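Side-chain contacts in GTPase activator-like protein (Chaetomium thermophilum, PDB 5HIU), which is the N-terminal all-helical part of TSC2, a larger protein that probably acts as a GTPase activator through a domain outside this fragment: residues A[120-125]-A[188-193]; A[124-127]-A[131-134]. All coordinates share one frame; numbering follows the deposited sequence.

Contact 1 of 2, residues A[120-125]-A[188-193]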
ATOM      1  N   VAL A 120     -11.329  18.668  -4.431  1.00 44.53           N
ATOM      2  CA  VAL A 120     -10.650  19.902  -4.047  1.00 50.77           C
ATOM      3  C   VAL A 120     -11.424  20.594  -2.903  1.00 55.93           C
ATOM      4  O   VAL A 120     -10.834  21.067  -1.928  1.00 57.71           O
ATOM      5  CB  VAL A 120     -10.479  20.850  -5.253  1.00 50.69           C
ATOM      6  CG1 VAL A 120     -10.033  22.225  -4.806  1.00 51.71           C
ATOM      7  CG2 VAL A 120      -9.490  20.278  -6.264  1.00 47.36           C
ATOM      8  N   ALA A 121     -12.745  20.627  -3.010  1.00 51.17           N
ATOM      9  CA  ALA A 121     -13.539  21.215  -1.959  1.00 51.38           C
ATOM     10  C   ALA A 121     -13.213  20.545  -0.657  1.00 53.05           C
ATOM     11  O   ALA A 121     -12.891  21.211   0.338  1.00 55.30           O
ATOM     12  CB  ALA A 121     -15.017  21.071  -2.251  1.00 55.14           C
ATOM     13  N   LEU A 122     -13.285  19.225  -0.649  1.00 48.52           N
ATOM     14  CA  LEU A 122     -13.075  18.521   0.601  1.00 52.61           C
ATOM     15  C   LEU A 122     -11.659  18.790   1.120  1.00 54.54           C
ATOM     16  O   LEU A 122     -11.460  19.112   2.285  1.00 53.74           O
ATOM     17  CB  LEU A 122     -13.327  17.035   0.433  1.00 50.06           C
ATOM     18  CG  LEU A 122     -13.258  16.236   1.735  1.00 53.43           C
ATOM     19  CD1 LEU A 122     -14.210  16.783   2.794  1.00 56.52           C
ATOM     20  CD2 LEU A 122     -13.589  14.787   1.459  1.00 54.78           C
ATOM     21  N   GLU A 123     -10.691  18.688   0.223  1.00 55.91           N
ATOM     22  CA  GLU A 123      -9.311  18.955   0.541  1.00 56.89           C
ATOM     23  C   GLU A 123      -9.169  20.329   1.184  1.00 62.80           C
ATOM     24  O   GLU A 123      -8.496  20.453   2.208  1.00 69.96           O
ATOM     25  CB  GLU A 123      -8.481  18.837  -0.734  1.00 59.79           C
ATOM     26  CG  GLU A 123      -7.104  19.466  -0.705  1.00 68.54           C
ATOM     27  CD  GLU A 123      -6.456  19.423  -2.078  1.00 69.70           C
ATOM     28  OE1 GLU A 123      -6.206  18.301  -2.546  1.00 60.19           O
ATOM     29  OE2 GLU A 123      -6.224  20.497  -2.691  1.00 73.76           O
ATOM     30  N   GLN A 124      -9.814  21.346   0.601  1.00 58.37           N
ATOM     31  CA  GLN A 124      -9.749  22.703   1.130  1.00 54.72           C
ATOM     32  C   GLN A 124     -10.546  22.867   2.388  1.00 56.99           C
ATOM     33  O   GLN A 124     -10.139  23.603   3.262  1.00 61.97           O
ATOM     34  CB  GLN A 124     -10.240  23.717   0.115  1.00 57.66           C
ATOM     35  CG  GLN A 124      -9.350  23.816  -1.109  1.00 60.07           C
ATOM     36  CD  GLN A 124      -7.902  24.164  -0.776  1.00 63.84           C
ATOM     37  OE1 GLN A 124      -7.620  25.156  -0.093  1.00 59.93           O
ATOM     38  NE2 GLN A 124      -6.972  23.342  -1.271  1.00 68.12           N
ATOM     39  N   LEU A 125     -11.686  22.197   2.486  1.00 61.16           N
ATOM     40  CA  LEU A 125     -12.498  22.253   3.697  1.00 59.33           C
ATOM     41  C   LEU A 125     -11.695  21.734   4.875  1.00 63.71           C
ATOM     42  O   LEU A 125     -11.704  22.323   5.960  1.00 68.45           O
ATOM     43  CB  LEU A 125     -13.779  21.425   3.543  1.00 57.72           C
ATOM     44  CG  LEU A 125     -14.773  21.474   4.705  1.00 59.37           C
ATOM     45  CD1 LEU A 125     -15.284  22.893   4.870  1.00 61.02           C
ATOM     46  CD2 LEU A 125     -15.946  20.505   4.560  1.00 57.63           C
ATOM     47  N   PHE A 188      -5.731   9.620  -2.979  1.00 38.83           N
ATOM     48  CA  PHE A 188      -4.778   8.836  -2.178  1.00 43.13           C
ATOM     49  C   PHE A 188      -4.002   9.787  -1.266  1.00 40.30           C
ATOM     50  O   PHE A 188      -3.867   9.538  -0.064  1.00 39.92           O
ATOM     51  CB  PHE A 188      -3.731   8.104  -3.050  1.00 46.31           C
ATOM     52  CG  PHE A 188      -4.207   6.815  -3.677  1.00 47.05           C
ATOM     53  CD1 PHE A 188      -4.715   5.803  -2.914  1.00 45.96           C
ATOM     54  CD2 PHE A 188      -4.064   6.605  -5.048  1.00 53.25           C
ATOM     55  CE1 PHE A 188      -5.112   4.622  -3.489  1.00 48.36           C
ATOM     56  CE2 PHE A 188      -4.467   5.425  -5.638  1.00 46.81           C
ATOM     57  CZ  PHE A 188      -4.996   4.439  -4.856  1.00 50.20           C
ATOM     58  N   ALA A 189      -3.489  10.871  -1.830  1.00 36.36           N
ATOM     59  CA  ALA A 189      -2.801  11.867  -0.996  1.00 44.94           C
ATOM     60  C   ALA A 189      -3.723  12.297   0.150  1.00 48.35           C
ATOM     61  O   ALA A 189      -3.295  12.347   1.286  1.00 49.80           O
ATOM     62  CB  ALA A 189      -2.360  13.079  -1.810  1.00 42.59           C
ATOM     63  N   LEU A 190      -4.998  12.550  -0.148  1.00 48.38           N
ATOM     64  CA  LEU A 190      -5.938  13.007   0.883  1.00 49.78           C
ATOM     65  C   LEU A 190      -6.188  11.963   1.940  1.00 46.98           C
ATOM     66  O   LEU A 190      -6.349  12.290   3.099  1.00 49.59           O
ATOM     67  CB  LEU A 190      -7.274  13.417   0.268  1.00 49.59           C
ATOM     68  CG  LEU A 190      -8.256  14.140   1.182  1.00 51.09           C
ATOM     69  CD1 LEU A 190      -7.688  15.464   1.635  1.00 51.95           C
ATOM     70  CD2 LEU A 190      -9.560  14.374   0.448  1.00 54.30           C
ATOM     71  N   VAL A 191      -6.246  10.709   1.529  1.00 46.83           N
ATOM     72  CA  VAL A 191      -6.518   9.611   2.453  1.00 46.56           C
ATOM     73  C   VAL A 191      -5.309   9.442   3.381  1.00 49.67           C
ATOM     74  O   VAL A 191      -5.456   9.256   4.583  1.00 57.60           O
ATOM     75  CB  VAL A 191      -6.766   8.294   1.701  1.00 41.00           C
ATOM     76  CG1 VAL A 191      -6.875   7.150   2.668  1.00 45.28           C
ATOM     77  CG2 VAL A 191      -8.011   8.368   0.858  1.00 42.10           C
ATOM     78  N   LYS A 192      -4.114   9.496   2.811  1.00 53.42           N
ATOM     79  CA  LYS A 192      -2.883   9.487   3.600  1.00 58.67           C
ATOM     80  C   LYS A 192      -2.907  10.592   4.685  1.00 54.11           C
ATOM     81  O   LYS A 192      -2.594  10.329   5.836  1.00 50.87           O
ATOM     82  CB  LYS A 192      -1.685   9.647   2.657  1.00 63.07           C
ATOM     83  CG  LYS A 192      -0.313   9.493   3.271  1.00 68.42           C
ATOM     84  CD  LYS A 192       0.755  10.074   2.342  1.00 88.77           C
ATOM     85  CE  LYS A 192       2.072  10.349   3.071  1.00 99.16           C
ATOM     86  NZ  LYS A 192       3.164  10.759   2.147  1.00105.15           N
ATOM     87  N   ASP A 193      -3.313  11.805   4.327  1.00 50.68           N
ATOM     88  CA  ASP A 193      -3.267  12.938   5.263  1.00 55.16           C
ATOM     89  C   ASP A 193      -4.341  12.902   6.349  1.00 58.94           C
ATOM     90  O   ASP A 193      -4.122  13.357   7.493  1.00 55.76           O
ATOM     91  CB  ASP A 193      -3.391  14.238   4.500  1.00 56.38           C
ATOM     92  CG  ASP A 193      -2.207  14.479   3.595  1.00 63.89           C
ATOM     93  OD1 ASP A 193      -1.220  13.723   3.708  1.00 69.03           O
ATOM     94  OD2 ASP A 193      -2.257  15.419   2.777  1.00 71.50           O
TER
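Two helices of the elongated helical N-terminal part of TSC2, 115-126 and 179-198, meet where Leu190 packs against Leu122 and Glu123. Leu190 reaches across with its two methyl groups divided between these neighbouring residues: CD1 lies 4.0 Å from Glu123 CA, against the backbone of the first helix, while CD2 meets Leu122 CD2 at 4.2 Å. The Leu122 and Leu190 side chains cross at about a right angle, so they touch by one methyl each instead of lying alongside. Leu190 CG stands anti to its own backbone N (chi1 -170°), which sets the isobutyl fork facing helix 115-126. Glu123 gives its aliphatic root, CB at 4.2 Å from Leu190 CD1; its extended chain then leads away from the leucine, to Gln186. There OE1 is hydrogen-bonded to Gln186 NE2 of helix 179-198, its stronger partner, whereas OE2 takes a long, bent bond (3.3 Å, 138°) from Gln124 NE2 on its anti lone pair. Leu122 also touches Phe103 and Leu106 of helix 96-107 and Leu142 and Trp146 of helix 139-163. Such apolar packing between helices distant in sequence, with a polar link beside it, belongs to an elongated all-alpha array.

Contact 2 of 2, residues A[124-127]-A[131-134]; sequences QLTN and NIAG
Thr126, near the C-terminal end of helix 115-126, and Ile132 of the following loop turn their CG2 methyls to each other, 3.9 Å apart, with the two side chains set obliquely. In both residues CG2 stands anti to the carbonyl carbon. For Thr126 this leaves OG1 between the backbone N and carbonyl carbon (chi1 60°), directed back at the helix end, where it is hydrogen-bonded to Leu122 O, Glu123 O and Gly129 N. The threonine thus splits its work: its hydroxyl ties the last helical turn to the loop, and its methyl faces the returning chain. The longer branch of Ile132 leads away from this meeting point; the residue also touches Met139 of helix 139-163, as Thr126 does, and Phe201.

Asn131 closes the loop through its backbone. Its N donates to Thr126 O at 2.7 Å, with an N-H...O angle of 159° and in the carbonyl plane. The carbonyl of Asn131 faces the threonine as well, its O lying 2.9 Å from Thr126 CA as a CA-H...O contact and 3.2 Å from Thr126 CB. With CG anti to its backbone N, the Asn131 amide runs alongside its own following backbone, and OD1 accepts from Ala133 N at 2.9 Å, the donor tilted 34° from the carbonyl plane. This Asx turn fixes the side chain, which also touches Arg99 of helix 96-107; that arginine is hydrogen-bonded to Leu125 O and Ala133 O, joining both segments to a third helix. His128 N bonds to Glu123 O and, weakly, Asn127 N to Gln124 O, a Schellman motif with Asn127, of positive phi, at C-prime. The whole is a Schellman-capped helix C-terminus followed by an Asx turn.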
ATOM      1  N   GLN A 124      -9.814  21.346   0.601  1.00 58.37           N
ATOM      2  CA  GLN A 124      -9.749  22.703   1.130  1.00 54.72           C
ATOM      3  C   GLN A 124     -10.546  22.867   2.388  1.00 56.99           C
ATOM      4  O   GLN A 124     -10.139  23.603   3.262  1.00 61.97           O
ATOM      5  CB  GLN A 124     -10.240  23.717   0.115  1.00 57.66           C
ATOM      6  CG  GLN A 124      -9.350  23.816  -1.109  1.00 60.07           C
ATOM      7  CD  GLN A 124      -7.902  24.164  -0.776  1.00 63.84           C
ATOM      8  OE1 GLN A 124      -7.620  25.156  -0.093  1.00 59.93           O
ATOM      9  NE2 GLN A 124      -6.972  23.342  -1.271  1.00 68.12           N
ATOM     10  N   LEU A 125     -11.686  22.197   2.486  1.00 61.16           N
ATOM     11  CA  LEU A 125     -12.498  22.253   3.697  1.00 59.33           C
ATOM     12  C   LEU A 125     -11.695  21.734   4.875  1.00 63.71           C
ATOM     13  O   LEU A 125     -11.704  22.323   5.960  1.00 68.45           O
ATOM     14  CB  LEU A 125     -13.779  21.425   3.543  1.00 57.72           C
ATOM     15  CG  LEU A 125     -14.773  21.474   4.705  1.00 59.37           C
ATOM     16  CD1 LEU A 125     -15.284  22.893   4.870  1.00 61.02           C
ATOM     17  CD2 LEU A 125     -15.946  20.505   4.560  1.00 57.63           C
ATOM     18  N   THR A 126     -10.993  20.632   4.653  1.00 61.30           N
ATOM     19  CA  THR A 126     -10.246  19.972   5.719  1.00 61.23           C
ATOM     20  C   THR A 126      -8.835  20.535   5.897  1.00 66.33           C
ATOM     21  O   THR A 126      -8.168  20.202   6.878  1.00 68.37           O
ATOM     22  CB  THR A 126     -10.123  18.466   5.444  1.00 57.29           C
ATOM     23  OG1 THR A 126      -9.435  18.268   4.199  1.00 58.25           O
ATOM     24  CG2 THR A 126     -11.487  17.820   5.357  1.00 54.88           C
ATOM     25  N   ASN A 127      -8.379  21.373   4.958  1.00 66.18           N
ATOM     26  CA  ASN A 127      -7.017  21.896   4.973  1.00 61.78           C
ATOM     27  C   ASN A 127      -6.032  20.754   4.759  1.00 59.00           C
ATOM     28  O   ASN A 127      -5.094  20.574   5.514  1.00 66.69           O
ATOM     29  CB  ASN A 127      -6.734  22.609   6.297  1.00 61.81           C
ATOM     30  CG  ASN A 127      -5.339  23.187   6.366  1.00 65.02           C
ATOM     31  OD1 ASN A 127      -4.763  23.599   5.367  1.00 65.97           O
ATOM     32  ND2 ASN A 127      -4.795  23.231   7.556  1.00 72.66           N
ATOM     33  N   ASN A 131      -8.240  19.120   9.345  1.00 68.55           N
ATOM     34  CA  ASN A 131      -9.423  19.514  10.113  1.00 67.57           C
ATOM     35  C   ASN A 131     -10.687  18.925   9.526  1.00 62.41           C
ATOM     36  O   ASN A 131     -11.050  19.234   8.420  1.00 62.16           O
ATOM     37  CB  ASN A 131      -9.551  21.028  10.158  1.00 68.32           C
ATOM     38  CG  ASN A 131     -10.791  21.489  10.915  1.00 72.71           C
ATOM     39  OD1 ASN A 131     -11.443  20.716  11.623  1.00 75.11           O
ATOM     40  ND2 ASN A 131     -11.121  22.756  10.766  1.00 72.00           N
ATOM     41  N   ILE A 132     -11.344  18.066  10.288  1.00 64.71           N
ATOM     42  CA  ILE A 132     -12.569  17.418   9.862  1.00 62.54           C
ATOM     43  C   ILE A 132     -13.682  17.626  10.900  1.00 65.53           C
ATOM     44  O   ILE A 132     -14.648  16.836  10.976  1.00 66.30           O
ATOM     45  CB  ILE A 132     -12.334  15.920   9.598  1.00 59.38           C
ATOM     46  CG1 ILE A 132     -12.108  15.127  10.887  1.00 62.86           C
ATOM     47  CG2 ILE A 132     -11.142  15.757   8.681  1.00 58.18           C
ATOM     48  CD1 ILE A 132     -12.329  13.633  10.725  1.00 61.57           C
ATOM     49  N   ALA A 133     -13.538  18.689  11.686  1.00 63.34           N
ATOM     50  CA  ALA A 133     -14.570  19.076  12.614  1.00 70.40           C
ATOM     51  C   ALA A 133     -15.858  19.411  11.854  1.00 71.73           C
ATOM     52  O   ALA A 133     -15.843  20.143  10.822  1.00 65.60           O
ATOM     53  CB  ALA A 133     -14.118  20.266  13.437  1.00 77.48           C
ATOM     54  N   GLY A 134     -16.956  18.840  12.359  1.00 69.60           N
ATOM     55  CA  GLY A 134     -18.260  18.941  11.717  1.00 72.83           C
ATOM     56  C   GLY A 134     -18.691  17.671  11.010  1.00 70.03           C
ATOM     57  O   GLY A 134     -19.886  17.468  10.733  1.00 75.61           O
TER

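How the contacts relate
The two contacts lie side by side, their centres about 9 Å apart, and both draw on helix 115-126. Contact 1 uses its last turns and joins it to helix 179-198, more than 60 residues further along the chain; contact 2 takes the end of the same helix and the loop that leads to helix 139-163. The ranges overlap at Gln124 and Leu125, and the contacts touch where Leu190 CD1 comes within 4.2 Å of Thr126 OG1. One is long-range helix packing, the other a local chain reversal. Together they join the C-terminal end of helix 115-126 to helix 179-198 and to the loop before helix 139-163 in this elongated helical array.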